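TBC1 domain family member 22A (Homo sapiens, PDB 2QFZ) probably acts as a GTPase-activating protein for Rab family GTPases through its TBC domain, the part present in this structure, and forms homodimers. Local coordinates at residues S49-P52 with K53-P57; S196-L199 with D200-D204. All coordinates share one frame; numbering follows the deposited sequence.

Interaction 1: residues S49-P52 with K53-P57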
ATOM      1  N   SER A  49       0.001  -0.559  16.214  1.00 21.65           N
ATOM      2  CA  SER A  49      -1.310  -0.164  16.640  1.00 23.84           C
ATOM      3  C   SER A  49      -1.749   1.144  16.010  1.00 25.20           C
ATOM      4  O   SER A  49      -2.753   1.707  16.417  1.00 28.19           O
ATOM      5  CB  SER A  49      -1.351  -0.123  18.175  1.00 27.74           C
ATOM      6  OG  SER A  49      -0.923  -1.387  18.749  1.00 32.28           O
ATOM      7  N   GLY A  50      -1.017   1.603  14.982  1.00 23.17           N
ATOM      8  CA  GLY A  50      -1.362   2.824  14.242  1.00 22.88           C
ATOM      9  C   GLY A  50      -0.447   3.977  14.643  1.00 22.51           C
ATOM     10  O   GLY A  50      -0.029   4.041  15.784  1.00 20.59           O
ATOM     11  N   ILE A  51      -0.151   4.890  13.721  1.00 24.37           N
ATOM     12  CA  ILE A  51       0.807   5.992  13.978  1.00 22.81           C
ATOM     13  C   ILE A  51       0.048   7.294  13.960  1.00 25.78           C
ATOM     14  O   ILE A  51      -0.641   7.561  12.994  1.00 20.39           O
ATOM     15  CB  ILE A  51       1.887   6.049  12.872  1.00 22.49           C
ATOM     16  CG1 ILE A  51       2.560   4.684  12.727  1.00 24.73           C
ATOM     17  CG2 ILE A  51       2.942   7.169  13.117  1.00 18.92           C
ATOM     18  CD1 ILE A  51       3.395   4.516  11.473  1.00 19.74           C
ATOM     19  N   PRO A  52       0.205   8.143  15.013  1.00 22.60           N
ATOM     20  CA  PRO A  52      -0.433   9.439  14.979  1.00 24.78           C
ATOM     21  C   PRO A  52       0.001  10.257  13.782  1.00 23.07           C
ATOM     22  O   PRO A  52       1.194  10.294  13.462  1.00 23.90           O
ATOM     23  CB  PRO A  52       0.066  10.119  16.262  1.00 24.55           C
ATOM     24  CG  PRO A  52       0.502   9.084  17.108  1.00 24.62           C
ATOM     25  CD  PRO A  52       0.985   7.960  16.237  1.00 25.81           C
ATOM     26  N   LYS A  53      -0.956  10.926  13.149  1.00 24.40           N
ATOM     27  CA  LYS A  53      -0.740  11.644  11.892  1.00 26.10           C
ATOM     28  C   LYS A  53       0.473  12.606  11.861  1.00 25.46           C
ATOM     29  O   LYS A  53       1.231  12.595  10.881  1.00 25.20           O
ATOM     30  CB  LYS A  53      -2.030  12.341  11.484  1.00 32.61           C
ATOM     31  CG  LYS A  53      -1.907  13.266  10.307  1.00 36.14           C
ATOM     32  CD  LYS A  53      -3.269  13.837   9.901  1.00 42.09           C
ATOM     33  CE  LYS A  53      -4.137  12.801   9.167  1.00 44.95           C
ATOM     34  NZ  LYS A  53      -4.845  13.416   7.979  1.00 47.53           N
ATOM     35  N   PRO A  54       0.667  13.428  12.916  1.00 27.42           N
ATOM     36  CA  PRO A  54       1.837  14.333  13.012  1.00 28.51           C
ATOM     37  C   PRO A  54       3.229  13.691  12.832  1.00 25.99           C
ATOM     38  O   PRO A  54       4.154  14.318  12.298  1.00 23.98           O
ATOM     39  CB  PRO A  54       1.701  14.923  14.441  1.00 28.92           C
ATOM     40  CG  PRO A  54       0.222  14.904  14.677  1.00 30.62           C
ATOM     41  CD  PRO A  54      -0.224  13.595  14.082  1.00 28.34           C
ATOM     42  N   VAL A  55       3.384  12.455  13.260  1.00 23.44           N
ATOM     43  CA  VAL A  55       4.659  11.768  13.117  1.00 22.70           C
ATOM     44  C   VAL A  55       4.656  10.669  12.042  1.00 24.95           C
ATOM     45  O   VAL A  55       5.653   9.945  11.886  1.00 22.41           O
ATOM     46  CB  VAL A  55       5.121  11.223  14.495  1.00 26.54           C
ATOM     47  CG1 VAL A  55       5.442  12.382  15.410  1.00 27.24           C
ATOM     48  CG2 VAL A  55       4.061  10.301  15.129  1.00 23.38           C
ATOM     49  N   ARG A  56       3.561  10.550  11.266  1.00 22.59           N
ATOM     50  CA  ARG A  56       3.470   9.457  10.307  1.00 17.87           C
ATOM     51  C   ARG A  56       4.491   9.580   9.171  1.00 17.98           C
ATOM     52  O   ARG A  56       5.180   8.630   8.898  1.00 18.97           O
ATOM     53  CB  ARG A  56       2.024   9.217   9.787  1.00 19.41           C
ATOM     54  CG  ARG A  56       1.896   8.055   8.869  1.00 16.99           C
ATOM     55  CD  ARG A  56       0.465   7.913   8.312  1.00 18.41           C
ATOM     56  NE  ARG A  56      -0.409   7.112   9.167  1.00 22.11           N
ATOM     57  CZ  ARG A  56      -1.628   7.456   9.578  1.00 22.55           C
ATOM     58  NH1 ARG A  56      -2.146   8.628   9.277  1.00 24.45           N
ATOM     59  NH2 ARG A  56      -2.322   6.614  10.332  1.00 22.08           N
ATOM     60  N   PRO A  57       4.625  10.763   8.537  1.00 18.99           N
ATOM     61  CA  PRO A  57       5.630  10.872   7.496  1.00 23.62           C
ATOM     62  C   PRO A  57       7.047  10.435   7.903  1.00 18.99           C
ATOM     63  O   PRO A  57       7.660   9.647   7.185  1.00 16.71           O
ATOM     64  CB  PRO A  57       5.588  12.377   7.129  1.00 24.62           C
ATOM     65  CG  PRO A  57       4.133  12.744   7.468  1.00 24.60           C
ATOM     66  CD  PRO A  57       3.924  12.040   8.749  1.00 21.23           C
TER

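Interaction 2: residues S196-L199 with D200-D204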
ATOM      1  N   SER A 196       9.541   2.488  -4.056  1.00 20.34           N
ATOM      2  CA  SER A 196      10.556   1.528  -4.491  1.00 21.09           C
ATOM      3  C   SER A 196      10.892   0.473  -3.450  1.00 17.45           C
ATOM      4  O   SER A 196      11.057  -0.683  -3.780  1.00 19.07           O
ATOM      5  CB  SER A 196      11.853   2.221  -4.955  1.00 25.01           C
ATOM      6  OG  SER A 196      11.606   2.951  -6.128  1.00 26.55           O
ATOM      7  N   LYS A 197      10.973   0.883  -2.204  1.00 20.35           N
ATOM      8  CA  LYS A 197      11.268   0.010  -1.095  1.00 23.17           C
ATOM      9  C   LYS A 197      10.126  -1.023  -0.855  1.00 22.31           C
ATOM     10  O   LYS A 197      10.365  -2.226  -0.703  1.00 26.09           O
ATOM     11  CB  LYS A 197      11.510   0.886   0.149  1.00 29.21           C
ATOM     12  CG  LYS A 197      12.642   0.468   1.005  1.00 35.01           C
ATOM     13  CD  LYS A 197      13.937   1.145   0.581  1.00 37.26           C
ATOM     14  CE  LYS A 197      15.147   0.586   1.348  1.00 41.72           C
ATOM     15  NZ  LYS A 197      16.465   0.895   0.652  1.00 41.49           N
ATOM     16  N   LEU A 198       8.893  -0.535  -0.798  1.00 19.77           N
ATOM     17  CA  LEU A 198       7.715  -1.402  -0.829  1.00 17.67           C
ATOM     18  C   LEU A 198       7.801  -2.437  -1.975  1.00 17.96           C
ATOM     19  O   LEU A 198       7.639  -3.615  -1.755  1.00 17.83           O
ATOM     20  CB  LEU A 198       6.470  -0.549  -0.989  1.00 16.72           C
ATOM     21  CG  LEU A 198       5.087  -1.230  -0.865  1.00 20.21           C
ATOM     22  CD1 LEU A 198       3.951  -0.172  -0.840  1.00 15.23           C
ATOM     23  CD2 LEU A 198       4.812  -2.192  -2.024  1.00 13.65           C
ATOM     24  N   LEU A 199       8.083  -1.989  -3.192  1.00 19.01           N
ATOM     25  CA  LEU A 199       8.107  -2.886  -4.340  1.00 17.56           C
ATOM     26  C   LEU A 199       9.241  -3.893  -4.335  1.00 19.58           C
ATOM     27  O   LEU A 199       9.068  -5.015  -4.836  1.00 20.17           O
ATOM     28  CB  LEU A 199       8.110  -2.099  -5.647  1.00 18.60           C
ATOM     29  CG  LEU A 199       6.798  -1.383  -5.943  1.00 18.33           C
ATOM     30  CD1 LEU A 199       7.011  -0.218  -6.902  1.00 10.97           C
ATOM     31  CD2 LEU A 199       5.824  -2.397  -6.543  1.00 21.52           C
ATOM     32  N   ASP A 200      10.396  -3.512  -3.783  1.00 22.48           N
ATOM     33  CA  ASP A 200      11.513  -4.430  -3.613  1.00 19.51           C
ATOM     34  C   ASP A 200      11.226  -5.652  -2.697  1.00 25.38           C
ATOM     35  O   ASP A 200      11.940  -6.643  -2.783  1.00 21.37           O
ATOM     36  CB  ASP A 200      12.764  -3.704  -3.076  1.00 26.28           C
ATOM     37  CG  ASP A 200      13.463  -2.848  -4.135  1.00 33.73           C
ATOM     38  OD1 ASP A 200      13.297  -3.108  -5.385  1.00 33.42           O
ATOM     39  OD2 ASP A 200      14.189  -1.899  -3.702  1.00 39.92           O
ATOM     40  N   GLY A 201      10.215  -5.588  -1.827  1.00 21.92           N
ATOM     41  CA  GLY A 201       9.781  -6.780  -1.101  1.00 22.33           C
ATOM     42  C   GLY A 201       8.712  -7.621  -1.796  1.00 22.42           C
ATOM     43  O   GLY A 201       8.334  -8.679  -1.292  1.00 23.15           O
ATOM     44  N   ILE A 202       8.185  -7.167  -2.925  1.00 22.42           N
ATOM     45  CA  ILE A 202       7.155  -7.980  -3.668  1.00 21.42           C
ATOM     46  C   ILE A 202       7.501  -8.095  -5.148  1.00 19.93           C
ATOM     47  O   ILE A 202       6.647  -7.978  -6.043  1.00 23.07           O
ATOM     48  CB  ILE A 202       5.702  -7.451  -3.428  1.00 21.35           C
ATOM     49  CG1 ILE A 202       5.515  -6.004  -3.981  1.00 22.12           C
ATOM     50  CG2 ILE A 202       5.332  -7.543  -1.934  1.00 18.92           C
ATOM     51  CD1 ILE A 202       4.216  -5.315  -3.588  1.00 19.89           C
ATOM     52  N   GLN A 203       8.773  -8.377  -5.396  1.00 27.09           N
ATOM     53  CA  GLN A 203       9.358  -8.296  -6.751  1.00 30.97           C
ATOM     54  C   GLN A 203       8.702  -9.202  -7.768  1.00 29.03           C
ATOM     55  O   GLN A 203       8.556  -8.821  -8.921  1.00 31.31           O
ATOM     56  CB  GLN A 203      10.855  -8.638  -6.712  1.00 30.63           C
ATOM     57  CG  GLN A 203      11.623  -7.642  -5.984  1.00 33.28           C
ATOM     58  CD  GLN A 203      13.092  -7.683  -6.271  1.00 33.78           C
ATOM     59  OE1 GLN A 203      13.522  -7.977  -7.393  1.00 35.81           O
ATOM     60  NE2 GLN A 203      13.879  -7.378  -5.261  1.00 34.70           N
ATOM     61  N   ASP A 204       8.326 -10.399  -7.327  1.00 26.00           N
ATOM     62  CA  ASP A 204       7.719 -11.411  -8.213  1.00 31.78           C
ATOM     63  C   ASP A 204       6.244 -11.125  -8.588  1.00 27.48           C
ATOM     64  O   ASP A 204       5.691 -11.769  -9.479  1.00 24.04           O
ATOM     65  CB  ASP A 204       7.843 -12.815  -7.580  1.00 37.69           C
ATOM     66  CG  ASP A 204       7.254 -12.892  -6.178  1.00 43.75           C
ATOM     67  OD1 ASP A 204       6.956 -11.832  -5.563  1.00 50.13           O
ATOM     68  OD2 ASP A 204       7.115 -14.031  -5.666  1.00 53.56           O
TER
HETATM   69  O   HOH W   1      11.640  -1.224  -6.516  1.00 26.13           O

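Interaction 1: residues S49-P52 with K53-P57
Ile51 meets Val55 and Arg56 through its CG2 methyl, which stands anti to the backbone N and is thereby turned onto the start of the helix. This methyl lies 3.9 Å from CG2 of Val55, the two side chains crossing at a slant. It also comes within 3.7 Å of the CA of Arg56. CG1 of Val55 lies beside its backbone N (chi1 -67°), which puts CG2 between N and the carbonyl carbon. There CG2 is 3.3 Å from O of Pro52 and 4.0 Å from CD of the Pro52 ring. One methyl of Val55 is thus packed against both Ile51 and Pro52. Phe29 of helix 25-34 touches Pro52 and Val55 as well.

The backbone turns at Pro52. Its O accepts a hydrogen bond from Val55 N at 3.1 Å, with an N-H...O angle of 144°. CD of Pro54 packs 3.4 Å from the carbonyl C of Pro52.

Arg56 sends its chain back alongside the loop. O of Ile51 lies over one face of its guanidinium, toward the NH2 rim, 3.3 Å from NH2 and not hydrogen-bonded to it. OD1 of Asp268 forms a salt bridge with NE of Arg56, and OD2 accepts a hydrogen bond from Ile51 N. The carboxylate therefore ties loop and helix together. A leucine in place of Arg56 would probably leave Asp268 without its charged mate and Ile51 O without the flat group beside it.

A short 3-10 turn at residues 53-55 leads into helix 56-63 of the Rab-GAP TBC domain, with Val55 at the N-cap position.

Interaction 2: residues S196-L199 with D200-D204
Ser196 touches Asp200 through its backbone O, which accepts a helical hydrogen bond from Asp200 N at 2.9 Å. A water donates to the same O and to OD1 of Asp200, at 2.8 Å from each. It bridges the carboxylate to the backbone one turn earlier. OG of Ser196 bonds to O of Tyr192, also a turn back. Lys197 holds its NZ 5.7 Å from OD2 of Asp200, too far for direct contact.

With CG of Leu198 swung opposite its backbone N (chi1 -172°), CD2 can reach CD1 of Ile202 at 3.5 Å. Leu198 O takes the N-H of Gly201, which stands well above the carbonyl plane. Leu199 O likewise receives Ile202 N at 3.0 Å. These two bonds reach back three residues, where Asp200 N still reaches back four. Beyond them, NE2 of Gln203 donates to O of Asp200 at 3.2 Å, in the carbonyl plane.

The turn closes helix 181-200 and starts the loop to helix 211-227. Leu198 and Leu199 pack on helix 150-162, while Ser196 and Leu199 touch Trp137 of helix 124-140.

Interactions 1 and 2 mark opposite events in the chain: residues 49-57 lead into helix 56-63, and residues 196-204 lead out of helix 181-200. Their centres are 23 Å apart and their nearest atoms about 12 Å apart, so they do not touch. Side chains of both touch helix 150-162. Arg56 and Pro57 of interaction 1 touch it at Val160, and Pro57 also at Phe161. Leu198 of interaction 2 packs on it at Leu153 and Phe157, and Leu199 at Ile150 and Leu153. Both contacts thus border one helix of the all-helical Rab-GAP TBC domain.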